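Local coordinates for protein Phi class glutathione transferase GSTF1 (PDB 4RI6) that binds glutathione and probably catalyses its conjugation to electrophilic substrates with release of a halide anion, as a dimeric Phi class transferase, at residues Y75-Y80 with K86-T91; D100-T105 with F156-E161. All coordinates share one frame; numbering follows the deposited sequence. Where two conformers were deposited one is given.

Interaction 1. Residues Y75-Y80 with K86-T91; sequences YICDKY and KSLYGT. Unlike the reference sequence in segment 86-91: Lys86 (reference Arg).
Cys77, on the last full turn of helix 69-79, meets the loop through its sulfur and its CB. The thiol tip comes up to one methyl of Leu88, with SG 3.9 Å from Leu88 CD2. Tyr89 is met nearer its root, where Cys77 CB and Tyr89 CB lie 4.0 Å apart. The sulfur also approaches the near ortho corner of the phenol, Cys77 SG standing 4.1 Å from Tyr89 CD2. Relative to the ring as a whole, SG lies 5.5 Å from the centroid of Tyr89 and 85° off the ring normal. That angle identifies a cysteine sulfur-aromatic contact at the ring edge rather than over a face. The CB of Cys77 points toward the loop, and the first torsion (chi1 -72°) sets SG opposite the carbonyl carbon and beside the backbone N, where it reaches both Leu88 and the edge of the Tyr89 ring. No hydrogen bond joins the two segments, so the contact is held by dispersion between buried groups.

Beyond this first shell, the phenol of Tyr89 extends to helix 93-122, where Asp100 is the partner of its OH, and it also bonds Arg74. Its ring lies nearly parallel to that of Phe164, to which the backbone of Leu88 is hydrogen-bonded. The contact packs the linker that follows helix 69-79 against that helix, at the junction of the thioredoxin-like N-terminal domain and the helical C-terminal domain that is characteristic of the glutathione transferase fold.

Interaction 2. Residues D100-T105 with F156-E161; sequences DQWVET and FLAGDE
The indole of Trp102, on helix 93-122, receives the carbonyl oxygen of Leu157 over one face. Leu157 O stands 3.6 Å above the ring plane and is displaced toward the rim, on the nitrogen side. Its distance to Trp102 NE1 is also 3.6 Å. Because the oxygen lies above the plane, the indole N-H is not aimed at it, and this close approach is not a hydrogen bond. Ala158 comes in obliquely, its CB 3.9 Å from Trp102 CD1. Nearer the root of the indole, Leu157 CB packs 4.2 Å from Trp102 CG. Phe67 of the second subunit also meets the indole edge-to-face. A chi1 of -68° swings the indole opposite its own carbonyl carbon, against residues 157-158.

Loop 156-161 lies between helices 130-150 and 164-179 in the helical C-terminal domain of the glutathione transferase fold. Within it, Phe156 N bonds Gly159 O at 2.9 Å, and Gly159 adopts backbone angles at which any side chain would collide with the carbonyl oxygen of Ala158. With an alanine in place of Trp102, the carbonyl of Leu157 and the methyl of Ala158 would probably lose their aromatic wall, and Phe67 of the other subunit its edge-to-face mate.

A carbonyl oxygen over an electron-rich indole probably gains little electrostatically; Lys150 NZ, hydrogen-bonded to Leu157 O, is likely to draw off some of its negative charge. No hydrogen bond joins the two segments, so the contact between them is van der Waals, and the bond of Ala158 O with Asn98 ND2 is a polar tie from loop to helix 93-122.

Interaction 1 closes before interaction 2 opens along the chain, and their centres lie 14 Å apart, yet they touch directly. Ser87 OG and Glu161 OE2, 2.5 Å apart, form a probable hydrogen bond from one loop to the other. A second probable bond joins Tyr89 OH and Asp100 OD1 at 2.6 Å, and the same hydroxyl, Tyr89 OH, packs 3.5 Å from Val103 CG2. Asp100 also carries a salt bridge, through OD2, to Arg74 of the second subunit, so the join reaches the dimer interface. Neither contact lines the glutathione pocket: a bound glutathione lies about 12 Å from the side chain of Tyr89 and about 11 Å from that of Trp102.

Interaction 1. Residues Y75-Y80 with K86-T91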
# COMPACT_ATOMS: atom_id res chain seq x y z
N TYR A 75 6.67 11.62 0.78
CA TYR A 75 7.89 12.42 0.78
C TYR A 75 7.56 13.90 0.58
O TYR A 75 8.06 14.76 1.29
CB TYR A 75 8.85 11.95 -0.31
CG TYR A 75 10.03 12.86 -0.51
CD1 TYR A 75 11.03 12.94 0.44
CD2 TYR A 75 10.13 13.65 -1.65
CE1 TYR A 75 12.10 13.75 0.27
CE2 TYR A 75 11.21 14.48 -1.83
CZ TYR A 75 12.19 14.53 -0.86
OH TYR A 75 13.29 15.33 -1.01
N ILE A 76 6.69 14.17 -0.38
CA ILE A 76 6.28 15.54 -0.66
C ILE A 76 5.67 16.17 0.59
O ILE A 76 6.01 17.29 0.97
CB ILE A 76 5.27 15.58 -1.83
CG1 ILE A 76 5.97 15.24 -3.15
CG2 ILE A 76 4.60 16.95 -1.95
CD1 ILE A 76 5.03 14.93 -4.30
N CYS A 77 4.79 15.44 1.25
CA CYS A 77 4.13 15.95 2.44
C CYS A 77 5.13 16.17 3.59
O CYS A 77 5.00 17.12 4.37
CB CYS A 77 3.00 15.00 2.85
SG CYS A 77 1.56 15.07 1.72
N ASP A 78 6.15 15.32 3.66
CA ASP A 78 7.18 15.44 4.68
C ASP A 78 8.10 16.63 4.40
O ASP A 78 8.30 17.51 5.26
CB ASP A 78 8.00 14.14 4.73
CG ASP A 78 8.68 13.91 6.06
OD1 ASP A 78 8.83 14.87 6.85
OD2 ASP A 78 9.09 12.76 6.31
N LYS A 79 8.66 16.66 3.20
CA LYS A 79 9.58 17.73 2.80
C LYS A 79 8.95 19.11 2.87
O LYS A 79 9.61 20.08 3.25
CB LYS A 79 10.08 17.48 1.38
CG LYS A 79 11.06 18.54 0.89
CD LYS A 79 11.56 18.25 -0.51
CE LYS A 79 12.47 19.36 -1.00
NZ LYS A 79 12.77 19.23 -2.46
N TYR A 80 7.68 19.19 2.48
CA TYR A 80 6.98 20.45 2.36
C TYR A 80 5.88 20.55 3.40
O TYR A 80 4.82 21.10 3.13
CB TYR A 80 6.40 20.61 0.96
CG TYR A 80 7.43 20.58 -0.15
CD1 TYR A 80 8.17 21.71 -0.46
CD2 TYR A 80 7.63 19.44 -0.91
CE1 TYR A 80 9.10 21.70 -1.48
CE2 TYR A 80 8.56 19.41 -1.94
CZ TYR A 80 9.29 20.54 -2.22
OH TYR A 80 10.22 20.53 -3.25
N LYS A 86 -1.17 22.34 5.01
CA LYS A 86 -0.32 21.77 6.05
C LYS A 86 -0.87 20.48 6.65
O LYS A 86 -0.11 19.65 7.14
CB LYS A 86 -0.09 22.78 7.17
CG LYS A 86 0.54 24.07 6.70
CD LYS A 86 1.08 24.88 7.85
CE LYS A 86 1.55 26.24 7.39
NZ LYS A 86 2.24 26.98 8.48
N SER A 87 -2.19 20.31 6.62
CA SER A 87 -2.82 19.19 7.30
C SER A 87 -3.03 17.97 6.41
O SER A 87 -3.62 17.00 6.85
CB SER A 87 -4.17 19.61 7.88
OG SER A 87 -5.15 19.63 6.85
N LEU A 88 -2.54 18.02 5.17
CA LEU A 88 -2.91 16.99 4.19
C LEU A 88 -2.61 15.58 4.68
O LEU A 88 -3.41 14.66 4.46
CB LEU A 88 -2.22 17.25 2.84
CG LEU A 88 -2.60 16.32 1.69
CD1 LEU A 88 -4.09 16.42 1.32
CD2 LEU A 88 -1.75 16.60 0.46
N TYR A 89 -1.47 15.40 5.35
CA TYR A 89 -1.11 14.10 5.91
C TYR A 89 -0.89 14.26 7.41
O TYR A 89 0.01 13.66 8.01
CB TYR A 89 0.13 13.53 5.20
CG TYR A 89 0.08 12.04 4.88
CD1 TYR A 89 -0.23 11.10 5.86
CD2 TYR A 89 0.35 11.58 3.60
CE1 TYR A 89 -0.26 9.74 5.56
CE2 TYR A 89 0.30 10.23 3.29
CZ TYR A 89 0.02 9.31 4.27
OH TYR A 89 0.00 7.98 3.93
N GLY A 90 -1.74 15.07 8.02
CA GLY A 90 -1.68 15.35 9.44
C GLY A 90 -0.60 16.33 9.83
O GLY A 90 0.14 16.83 8.97
N THR A 91 -0.49 16.60 11.13
CA THR A 91 0.50 17.54 11.64
C THR A 91 1.29 16.99 12.80
O THR A 91 2.11 17.69 13.39
CB THR A 91 -0.18 18.83 12.11
OG1 THR A 91 -1.06 18.51 13.20
CG2 THR A 91 -0.95 19.46 10.97

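Interaction 2. Residues D100-T105 with F156-E161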
# COMPACT_ATOMS: atom_id res chain seq x y z
N ASP A 100 -3.16 7.61 7.74
CA ASP A 100 -2.41 6.58 7.03
C ASP A 100 -3.15 5.25 6.96
O ASP A 100 -3.06 4.54 5.95
CB ASP A 100 -1.05 6.40 7.71
CG ASP A 100 -0.05 5.67 6.83
OD1 ASP A 100 0.06 5.97 5.63
OD2 ASP A 100 0.67 4.81 7.37
N GLN A 101 -3.92 4.89 7.99
CA GLN A 101 -4.64 3.62 7.92
C GLN A 101 -5.65 3.63 6.77
O GLN A 101 -5.90 2.60 6.16
CB GLN A 101 -5.33 3.29 9.25
CG GLN A 101 -6.48 4.21 9.58
CD GLN A 101 -6.94 4.10 11.02
OE1 GLN A 101 -6.94 3.01 11.62
NE2 GLN A 101 -7.32 5.23 11.60
N TRP A 102 -6.21 4.80 6.44
CA TRP A 102 -7.17 4.92 5.34
C TRP A 102 -6.43 5.03 4.01
O TRP A 102 -6.95 4.63 2.97
CB TRP A 102 -8.13 6.10 5.57
CG TRP A 102 -9.03 5.82 6.72
CD1 TRP A 102 -8.89 6.28 8.00
CD2 TRP A 102 -10.17 4.96 6.72
NE1 TRP A 102 -9.88 5.76 8.79
CE2 TRP A 102 -10.67 4.94 8.03
CE3 TRP A 102 -10.82 4.21 5.74
CZ2 TRP A 102 -11.78 4.22 8.37
CZ3 TRP A 102 -11.90 3.48 6.09
CH2 TRP A 102 -12.39 3.49 7.39
N VAL A 103 -5.19 5.52 4.03
CA VAL A 103 -4.35 5.46 2.83
C VAL A 103 -4.02 3.99 2.51
O VAL A 103 -4.06 3.56 1.35
CB VAL A 103 -3.06 6.27 3.00
CG1 VAL A 103 -2.18 6.15 1.75
CG2 VAL A 103 -3.39 7.74 3.28
N GLU A 104 -3.73 3.19 3.54
CA GLU A 104 -3.47 1.76 3.33
C GLU A 104 -4.75 1.07 2.84
O GLU A 104 -4.69 0.12 2.07
CB GLU A 104 -2.95 1.11 4.61
CG GLU A 104 -1.53 1.45 4.92
CD GLU A 104 -0.59 0.90 3.87
OE1 GLU A 104 -0.77 -0.26 3.46
OE2 GLU A 104 0.32 1.63 3.43
N THR A 105 -5.90 1.51 3.33
CA THR A 105 -7.16 0.97 2.85
C THR A 105 -7.33 1.26 1.35
O THR A 105 -7.79 0.40 0.61
CB THR A 105 -8.33 1.51 3.70
OG1 THR A 105 -8.17 0.99 5.03
CG2 THR A 105 -9.68 1.07 3.17
N PHE A 156 -15.04 13.20 6.27
CA PHE A 156 -14.07 12.61 5.37
C PHE A 156 -13.66 11.26 5.94
O PHE A 156 -14.11 10.89 7.03
CB PHE A 156 -12.87 13.54 5.20
CG PHE A 156 -13.24 14.88 4.60
CD1 PHE A 156 -13.36 15.03 3.21
CD2 PHE A 156 -13.44 15.98 5.40
CE1 PHE A 156 -13.72 16.24 2.66
CE2 PHE A 156 -13.78 17.22 4.83
CZ PHE A 156 -13.92 17.34 3.46
N LEU A 157 -12.84 10.50 5.23
CA LEU A 157 -12.59 9.13 5.69
C LEU A 157 -11.96 9.09 7.06
O LEU A 157 -12.34 8.26 7.89
CB LEU A 157 -11.69 8.39 4.71
CG LEU A 157 -12.36 7.94 3.42
CD1 LEU A 157 -11.34 7.35 2.49
CD2 LEU A 157 -13.46 6.91 3.67
N ALA A 158 -11.00 9.98 7.31
CA ALA A 158 -10.23 9.91 8.53
C ALA A 158 -10.68 10.89 9.62
O ALA A 158 -10.12 10.92 10.71
CB ALA A 158 -8.75 10.13 8.20
N GLY A 159 -11.72 11.66 9.35
CA GLY A 159 -12.12 12.69 10.28
C GLY A 159 -12.73 13.92 9.64
O GLY A 159 -13.41 13.81 8.62
N ASP A 160 -12.46 15.08 10.23
CA ASP A 160 -13.23 16.28 9.90
C ASP A 160 -12.54 17.15 8.84
O ASP A 160 -13.00 18.23 8.51
CB ASP A 160 -13.52 17.12 11.16
CG ASP A 160 -12.27 17.57 11.88
OD1 ASP A 160 -11.17 17.38 11.35
OD2 ASP A 160 -12.40 18.12 13.00
N GLU A 161 -11.45 16.64 8.28
CA GLU A 161 -10.61 17.41 7.39
C GLU A 161 -10.21 16.56 6.20
O GLU A 161 -9.88 15.39 6.37
CB GLU A 161 -9.38 17.89 8.16
CG GLU A 161 -8.77 19.18 7.69
CD GLU A 161 -7.69 19.71 8.64
OE1 GLU A 161 -7.56 19.19 9.78
OE2 GLU A 161 -6.97 20.65 8.25